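Local coordinates for protein VIN1 (Oscarella pearsei, PDB 6BFI) that binds actin filaments and may play a role in cell-cell adhesion, as a sponge member of the vinculin/alpha-catenin family, at residues Glu498-Ser503 and Ile542-Val547; Glu656-Pro661 and Gln697-Met702. All blocks are in the same frame, centred on the assembly; numbering follows the deposited sequence.

Contact 1 (Glu498-Ser503 and Ile542-Val547); sequences EFMKVS and IQVAKV
The phenyl ring of Phe499 turns one face to Val544, whose CG2 methyl sits over it as a CH-pi contact, 3.7 Å from the ring centroid and 20° off the ring normal. The methyl is displaced toward the rim, with Val544 CG2 3.5 Å from CE1 of Phe499. With CG anti to the backbone N (chi1 -173°), the ring projects across the interface. Its opposite face carries Ser503 OG, held by a 2.8 Å hydrogen bond to Phe499 O; that carbonyl also accepts from Ser503 N, on the other side of its plane. Segments 498-503 and 542-547, on helices 496-519 and 524-550, run nearly antiparallel (167°), their axes 10.7 Å apart at closest approach, a pairing in keeping with the helical bundles of the vinculin family. Beside the ring, Met500, bent at chi2, runs alongside Val544, the two pointing contrary ways; Met500 CE lies 3.7 Å from Val544 CG1 and 4.1 Å from Ala545 CB. With an alanine at Phe499, Val544 CG2 and Ser503 OG would probably both lose the ring face they lie on, and a gap would open between the helices. Val372 of helix 344-375 also touches Phe499, and Ile613 of helix 589-615 touches Met500.

Contact 2 (Glu656-Pro661 and Gln697-Met702); sequences EMLRAP and QMARKM
Leu658 reaches across to Ala699 and Arg700 with a single methyl, CD1, in a buried helix-to-helix contact of a helical bundle in the C-terminal part of the chain, probably the counterpart of the vinculin tail. The leucine stands near the C-terminal end of the short helix 649-659, whereas its two partners lie within the longer helix 690-710. Its CG is anti to the carbonyl carbon (chi1 -72°) and the chain then runs on extended, carrying CD1 outward to the neighbouring backbone.

That methyl rests against both the side chain and the main chain of Ala699: CD1 of Leu658 is 4.0 Å from Ala699 CB and 3.8 Å from Ala699 O. Next along the helix, Arg700 N lies 3.9 Å from Leu658 CD1. Because alanine adds just one methyl at this position, the leucine can approach the helix backbone itself. Around this pair, His671 of helix 669-682 touches Leu658, and Phe678 of the same helix touches Ala699, so a third helix shares in the packing.

Arg700 meets the leucine through the aliphatic start of its side chain, its CG lying 4.5 Å from Leu658 CD1. Its polar end turns to other partners: NE forms a salt bridge with Glu655, in the helix that carries Leu658, so the two helices are joined by charge as well as by apolar packing. Glu655 also pairs with Arg659 NE, one carboxylate thus linking two arginines from two helices. Within helix 690-710 the guanidinium has a further hold, as Arg700 NH1 donates a 3.0 Å hydrogen bond to Gln697 OE1. The bond is bent, with 131° at the hydrogen; NH1 lies in the plane of the amide carbonyl, while Gln697 OE1 is 24° out of the guanidinium plane.

Contact 1 precedes contact 2 in the chain, and the two use four different helices: 496-519 with 524-550, then 649-659 with 690-710. Their centres are 47 Å apart and their nearest atoms about 32 Å, so they do not touch. In contact 1 the paired helices are consecutive in the chain, whereas helix 669-682 comes between those of contact 2 and packs against both. The stretch separating the contacts includes helices 555-569, 572-584 and 589-615, then a proline-rich section, unmodelled at 628-646, that probably corresponds to the head-tail linker of vinculins. Contact 1 would then lie in the head and contact 2 in the tail bundle, the part that binds F-actin in this family.

Contact 1 (Glu498-Ser503 and Ile542-Val547)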
ATOM      1  N   GLU A 498      22.268  -5.091  -7.277  1.00 52.01           N
ATOM      2  CA  GLU A 498      22.280  -5.059  -8.736  1.00 61.76           C
ATOM      3  C   GLU A 498      22.501  -3.643  -9.253  1.00 57.55           C
ATOM      4  O   GLU A 498      23.213  -3.443 -10.245  1.00 58.53           O
ATOM      5  CB  GLU A 498      20.979  -5.640  -9.291  1.00 62.39           C
ATOM      6  CG  GLU A 498      20.837  -7.141  -9.111  1.00 62.79           C
ATOM      7  CD  GLU A 498      21.891  -7.935  -9.866  1.00 69.51           C
ATOM      8  OE1 GLU A 498      22.550  -7.371 -10.764  1.00 76.25           O
ATOM      9  OE2 GLU A 498      22.062  -9.133  -9.561  1.00 69.66           O
ATOM     10  N   PHE A 499      21.900  -2.644  -8.594  1.00 51.41           N
ATOM     11  CA  PHE A 499      22.146  -1.258  -8.981  1.00 56.77           C
ATOM     12  C   PHE A 499      23.620  -0.905  -8.830  1.00 55.86           C
ATOM     13  O   PHE A 499      24.192  -0.217  -9.682  1.00 52.74           O
ATOM     14  CB  PHE A 499      21.278  -0.307  -8.150  1.00 50.43           C
ATOM     15  CG  PHE A 499      21.340   1.132  -8.602  1.00 50.64           C
ATOM     16  CD1 PHE A 499      22.343   1.978  -8.146  1.00 50.86           C
ATOM     17  CD2 PHE A 499      20.392   1.639  -9.477  1.00 50.89           C
ATOM     18  CE1 PHE A 499      22.404   3.295  -8.563  1.00 56.99           C
ATOM     19  CE2 PHE A 499      20.445   2.962  -9.897  1.00 55.79           C
ATOM     20  CZ  PHE A 499      21.451   3.790  -9.437  1.00 51.59           C
ATOM     21  N   MET A 500      24.254  -1.378  -7.754  1.00 57.26           N
ATOM     22  CA  MET A 500      25.665  -1.076  -7.539  1.00 60.73           C
ATOM     23  C   MET A 500      26.554  -1.792  -8.546  1.00 61.96           C
ATOM     24  O   MET A 500      27.583  -1.243  -8.958  1.00 64.60           O
ATOM     25  CB  MET A 500      26.073  -1.441  -6.112  1.00 58.87           C
ATOM     26  CG  MET A 500      25.335  -0.657  -5.038  1.00 60.05           C
ATOM     27  SD  MET A 500      25.369   1.126  -5.331  1.00 61.47           S
ATOM     28  CE  MET A 500      24.369   1.718  -3.966  1.00 57.70           C
ATOM     29  N   LYS A 501      26.182  -3.007  -8.958  1.00 58.82           N
ATOM     30  CA  LYS A 501      26.959  -3.706  -9.977  1.00 58.74           C
ATOM     31  C   LYS A 501      26.829  -3.017 -11.331  1.00 57.71           C
ATOM     32  O   LYS A 501      27.835  -2.692 -11.974  1.00 63.87           O
ATOM     33  CB  LYS A 501      26.514  -5.167 -10.077  1.00 59.10           C
ATOM     34  CG  LYS A 501      27.015  -6.063  -8.952  1.00 62.32           C
ATOM     35  CD  LYS A 501      26.512  -7.493  -9.123  1.00 57.61           C
ATOM     36  CE  LYS A 501      27.122  -8.426  -8.086  1.00 67.68           C
ATOM     37  NZ  LYS A 501      26.548  -9.798  -8.168  1.00 69.17           N
ATOM     38  N   VAL A 502      25.592  -2.787 -11.781  1.00 58.83           N
ATOM     39  CA  VAL A 502      25.372  -2.144 -13.073  1.00 62.30           C
ATOM     40  C   VAL A 502      26.028  -0.770 -13.105  1.00 64.75           C
ATOM     41  O   VAL A 502      26.715  -0.415 -14.074  1.00 58.52           O
ATOM     42  CB  VAL A 502      23.863  -2.068 -13.374  1.00 59.11           C
ATOM     43  CG1 VAL A 502      23.612  -1.313 -14.665  1.00 57.09           C
ATOM     44  CG2 VAL A 502      23.269  -3.467 -13.454  1.00 61.23           C
ATOM     45  N   SER A 503      25.845   0.015 -12.041  1.00 61.31           N
ATOM     46  CA  SER A 503      26.476   1.329 -11.964  1.00 60.32           C
ATOM     47  C   SER A 503      27.996   1.226 -11.923  1.00 59.90           C
ATOM     48  O   SER A 503      28.686   2.090 -12.473  1.00 62.67           O
ATOM     49  CB  SER A 503      25.969   2.086 -10.736  1.00 58.30           C
ATOM     50  OG  SER A 503      24.572   2.306 -10.811  1.00 59.96           O
ATOM     51  N   ILE A 542      25.485   7.275  -4.525  1.00 61.83           N
ATOM     52  CA  ILE A 542      25.379   7.847  -3.184  1.00 64.31           C
ATOM     53  C   ILE A 542      23.937   7.800  -2.696  1.00 66.33           C
ATOM     54  O   ILE A 542      23.660   7.389  -1.563  1.00 67.08           O
ATOM     55  CB  ILE A 542      25.924   9.287  -3.169  1.00 64.46           C
ATOM     56  CG1 ILE A 542      27.385   9.320  -3.617  1.00 67.50           C
ATOM     57  CG2 ILE A 542      25.772   9.897  -1.782  1.00 63.64           C
ATOM     58  CD1 ILE A 542      28.325   8.654  -2.656  1.00 71.37           C
ATOM     59  N   GLN A 543      22.996   8.223  -3.544  1.00 63.26           N
ATOM     60  CA  GLN A 543      21.596   8.280  -3.130  1.00 64.95           C
ATOM     61  C   GLN A 543      21.045   6.889  -2.840  1.00 63.99           C
ATOM     62  O   GLN A 543      20.394   6.669  -1.810  1.00 65.35           O
ATOM     63  CB  GLN A 543      20.757   8.975  -4.201  1.00 64.29           C
ATOM     64  CG  GLN A 543      21.133  10.420  -4.451  1.00 69.38           C
ATOM     65  CD  GLN A 543      20.295  11.048  -5.543  1.00 72.89           C
ATOM     66  OE1 GLN A 543      19.201  10.572  -5.852  1.00 70.72           O
ATOM     67  NE2 GLN A 543      20.806  12.120  -6.140  1.00 75.64           N
ATOM     68  N   VAL A 544      21.287   5.936  -3.743  1.00 59.46           N
ATOM     69  CA  VAL A 544      20.803   4.577  -3.515  1.00 58.08           C
ATOM     70  C   VAL A 544      21.419   4.001  -2.246  1.00 54.94           C
ATOM     71  O   VAL A 544      20.746   3.314  -1.468  1.00 54.98           O
ATOM     72  CB  VAL A 544      21.082   3.695  -4.745  1.00 60.27           C
ATOM     73  CG1 VAL A 544      20.717   2.248  -4.456  1.00 58.40           C
ATOM     74  CG2 VAL A 544      20.299   4.212  -5.939  1.00 49.88           C
ATOM     75  N   ALA A 545      22.699   4.296  -1.999  1.00 55.74           N
ATOM     76  CA  ALA A 545      23.312   3.881  -0.742  1.00 59.87           C
ATOM     77  C   ALA A 545      22.625   4.526   0.455  1.00 61.22           C
ATOM     78  O   ALA A 545      22.505   3.901   1.514  1.00 63.74           O
ATOM     79  CB  ALA A 545      24.804   4.213  -0.745  1.00 51.65           C
ATOM     80  N   LYS A 546      22.162   5.769   0.304  1.00 59.19           N
ATOM     81  CA  LYS A 546      21.443   6.437   1.386  1.00 62.13           C
ATOM     82  C   LYS A 546      20.122   5.733   1.679  1.00 59.28           C
ATOM     83  O   LYS A 546      19.776   5.491   2.842  1.00 56.94           O
ATOM     84  CB  LYS A 546      21.213   7.905   1.024  1.00 67.71           C
ATOM     85  CG  LYS A 546      20.109   8.600   1.810  1.00 74.04           C
ATOM     86  CD  LYS A 546      20.496   8.823   3.263  1.00 79.75           C
ATOM     87  CE  LYS A 546      19.484   9.722   3.960  1.00 84.50           C
ATOM     88  NZ  LYS A 546      19.778   9.896   5.410  1.00 87.02           N
ATOM     89  N   VAL A 547      19.371   5.391   0.628  1.00 60.29           N
ATOM     90  CA  VAL A 547      18.119   4.663   0.819  1.00 63.32           C
ATOM     91  C   VAL A 547      18.380   3.311   1.476  1.00 63.24           C
ATOM     92  O   VAL A 547      17.656   2.901   2.391  1.00 64.23           O
ATOM     93  CB  VAL A 547      17.379   4.509  -0.524  1.00 64.62           C
ATOM     94  CG1 VAL A 547      16.322   3.414  -0.433  1.00 59.58           C
ATOM     95  CG2 VAL A 547      16.742   5.829  -0.927  1.00 68.04           C
TER

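Contact 2 (Glu656-Pro661 and Gln697-Met702)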
ATOM      1  N   GLU A 656     -10.572 -32.643  10.371  1.00 88.33           N
ATOM      2  CA  GLU A 656     -11.168 -33.539   9.386  1.00 90.75           C
ATOM      3  C   GLU A 656     -11.915 -32.759   8.311  1.00 87.94           C
ATOM      4  O   GLU A 656     -11.901 -33.143   7.136  1.00 90.31           O
ATOM      5  CB  GLU A 656     -12.100 -34.536  10.069  1.00 96.78           C
ATOM      6  CG  GLU A 656     -11.379 -35.588  10.892  1.00104.47           C
ATOM      7  CD  GLU A 656     -12.275 -36.755  11.243  1.00110.43           C
ATOM      8  OE1 GLU A 656     -13.423 -36.788  10.751  1.00110.94           O
ATOM      9  OE2 GLU A 656     -11.833 -37.640  12.005  1.00115.33           O
ATOM     10  N   MET A 657     -12.571 -31.660   8.691  1.00 84.19           N
ATOM     11  CA  MET A 657     -13.264 -30.839   7.703  1.00 80.14           C
ATOM     12  C   MET A 657     -12.278 -30.185   6.742  1.00 70.78           C
ATOM     13  O   MET A 657     -12.483 -30.196   5.523  1.00 68.85           O
ATOM     14  CB  MET A 657     -14.115 -29.774   8.395  1.00 81.87           C
ATOM     15  CG  MET A 657     -15.358 -30.302   9.087  1.00 90.48           C
ATOM     16  SD  MET A 657     -16.519 -28.977   9.473  1.00 96.12           S
ATOM     17  CE  MET A 657     -15.445 -27.803  10.291  1.00 90.70           C
ATOM     18  N   LEU A 658     -11.198 -29.610   7.274  1.00 64.86           N
ATOM     19  CA  LEU A 658     -10.254 -28.874   6.443  1.00 63.20           C
ATOM     20  C   LEU A 658      -9.352 -29.782   5.619  1.00 67.92           C
ATOM     21  O   LEU A 658      -8.725 -29.306   4.667  1.00 68.21           O
ATOM     22  CB  LEU A 658      -9.403 -27.944   7.309  1.00 58.88           C
ATOM     23  CG  LEU A 658     -10.150 -26.722   7.850  1.00 59.71           C
ATOM     24  CD1 LEU A 658      -9.219 -25.824   8.650  1.00 57.78           C
ATOM     25  CD2 LEU A 658     -10.801 -25.950   6.713  1.00 56.44           C
ATOM     26  N   ARG A 659      -9.262 -31.067   5.960  1.00 70.95           N
ATOM     27  CA  ARG A 659      -8.523 -32.015   5.139  1.00 74.24           C
ATOM     28  C   ARG A 659      -9.426 -32.856   4.247  1.00 76.61           C
ATOM     29  O   ARG A 659      -8.920 -33.551   3.360  1.00 79.17           O
ATOM     30  CB  ARG A 659      -7.663 -32.924   6.024  1.00 78.57           C
ATOM     31  CG  ARG A 659      -6.613 -32.149   6.802  1.00 75.52           C
ATOM     32  CD  ARG A 659      -5.593 -33.046   7.465  1.00 74.81           C
ATOM     33  NE  ARG A 659      -4.558 -32.260   8.129  1.00 71.17           N
ATOM     34  CZ  ARG A 659      -3.487 -31.766   7.514  1.00 70.25           C
ATOM     35  NH1 ARG A 659      -3.306 -31.978   6.217  1.00 67.65           N
ATOM     36  NH2 ARG A 659      -2.597 -31.060   8.198  1.00 66.38           N
ATOM     37  N   ALA A 660     -10.737 -32.809   4.460  1.00 73.87           N
ATOM     38  CA  ALA A 660     -11.694 -33.405   3.546  1.00 74.63           C
ATOM     39  C   ALA A 660     -11.848 -32.508   2.324  1.00 73.68           C
ATOM     40  O   ALA A 660     -11.416 -31.354   2.328  1.00 64.75           O
ATOM     41  CB  ALA A 660     -13.032 -33.606   4.255  1.00 70.38           C
ATOM     42  N   PRO A 661     -12.444 -33.019   1.245  1.00 70.04           N
ATOM     43  CA  PRO A 661     -12.683 -32.172   0.072  1.00 68.79           C
ATOM     44  C   PRO A 661     -13.497 -30.935   0.420  1.00 78.49           C
ATOM     45  O   PRO A 661     -14.271 -30.916   1.381  1.00 65.67           O
ATOM     46  CB  PRO A 661     -13.447 -33.097  -0.880  1.00 72.42           C
ATOM     47  CG  PRO A 661     -12.955 -34.457  -0.524  1.00 85.85           C
ATOM     48  CD  PRO A 661     -12.731 -34.438   0.962  1.00 81.02           C
ATOM     49  N   GLN A 697      -4.695 -23.253  14.142  1.00 66.86           N
ATOM     50  CA  GLN A 697      -5.793 -23.261  15.105  1.00 67.40           C
ATOM     51  C   GLN A 697      -6.874 -22.259  14.714  1.00 66.49           C
ATOM     52  O   GLN A 697      -8.073 -22.560  14.795  1.00 66.66           O
ATOM     53  CB  GLN A 697      -5.256 -22.960  16.505  1.00 69.23           C
ATOM     54  CG  GLN A 697      -6.281 -23.073  17.622  1.00 74.90           C
ATOM     55  CD  GLN A 697      -6.456 -24.495  18.129  1.00 82.57           C
ATOM     56  OE1 GLN A 697      -6.235 -25.465  17.400  1.00 83.92           O
ATOM     57  NE2 GLN A 697      -6.848 -24.625  19.391  1.00 85.96           N
ATOM     58  N   MET A 698      -6.467 -21.067  14.270  1.00 65.44           N
ATOM     59  CA  MET A 698      -7.435 -20.057  13.857  1.00 65.29           C
ATOM     60  C   MET A 698      -8.236 -20.521  12.647  1.00 62.04           C
ATOM     61  O   MET A 698      -9.437 -20.245  12.544  1.00 58.86           O
ATOM     62  CB  MET A 698      -6.719 -18.741  13.558  1.00 68.41           C
ATOM     63  CG  MET A 698      -7.649 -17.558  13.350  1.00 72.56           C
ATOM     64  SD  MET A 698      -6.753 -16.007  13.148  1.00 77.95           S
ATOM     65  CE  MET A 698      -5.609 -16.100  14.525  1.00 77.03           C
ATOM     66  N   ALA A 699      -7.588 -21.231  11.720  1.00 61.30           N
ATOM     67  CA  ALA A 699      -8.304 -21.772  10.569  1.00 59.51           C
ATOM     68  C   ALA A 699      -9.337 -22.805  11.004  1.00 58.72           C
ATOM     69  O   ALA A 699     -10.486 -22.781  10.542  1.00 57.96           O
ATOM     70  CB  ALA A 699      -7.317 -22.381   9.574  1.00 56.35           C
ATOM     71  N   ARG A 700      -8.943 -23.722  11.894  1.00 57.80           N
ATOM     72  CA  ARG A 700      -9.890 -24.701  12.424  1.00 57.89           C
ATOM     73  C   ARG A 700     -11.095 -24.010  13.051  1.00 56.52           C
ATOM     74  O   ARG A 700     -12.251 -24.332  12.740  1.00 54.43           O
ATOM     75  CB  ARG A 700      -9.194 -25.598  13.451  1.00 60.08           C
ATOM     76  CG  ARG A 700      -7.973 -26.344  12.933  1.00 59.80           C
ATOM     77  CD  ARG A 700      -7.344 -27.187  14.036  1.00 63.54           C
ATOM     78  NE  ARG A 700      -6.077 -27.785  13.625  1.00 70.14           N
ATOM     79  CZ  ARG A 700      -4.886 -27.422  14.092  1.00 73.07           C
ATOM     80  NH1 ARG A 700      -4.788 -26.460  14.999  1.00 72.26           N
ATOM     81  NH2 ARG A 700      -3.790 -28.027  13.656  1.00 75.93           N
ATOM     82  N   LYS A 701     -10.837 -23.039  13.932  1.00 58.02           N
ATOM     83  CA  LYS A 701     -11.921 -22.313  14.585  1.00 54.64           C
ATOM     84  C   LYS A 701     -12.821 -21.619  13.569  1.00 51.40           C
ATOM     85  O   LYS A 701     -14.049 -21.616  13.721  1.00 55.27           O
ATOM     86  CB  LYS A 701     -11.344 -21.300  15.573  1.00 55.37           C
ATOM     87  CG  LYS A 701     -10.600 -21.930  16.745  1.00 58.31           C
ATOM     88  CD  LYS A 701      -9.944 -20.866  17.613  1.00 59.90           C
ATOM     89  CE  LYS A 701      -9.294 -21.471  18.845  1.00 63.26           C
ATOM     90  NZ  LYS A 701     -10.287 -22.149  19.720  1.00 66.30           N
ATOM     91  N   MET A 702     -12.234 -21.039  12.519  1.00 50.68           N
ATOM     92  CA  MET A 702     -13.041 -20.339  11.522  1.00 53.18           C
ATOM     93  C   MET A 702     -13.917 -21.310  10.738  1.00 55.79           C
ATOM     94  O   MET A 702     -15.057 -20.979  10.382  1.00 55.29           O
ATOM     95  CB  MET A 702     -12.139 -19.540  10.581  1.00 53.03           C
ATOM     96  CG  MET A 702     -12.894 -18.668   9.589  1.00 57.52           C
ATOM     97  SD  MET A 702     -13.748 -17.261  10.345  1.00 61.27           S
ATOM     98  CE  MET A 702     -12.361 -16.229  10.820  1.00 54.32           C
TER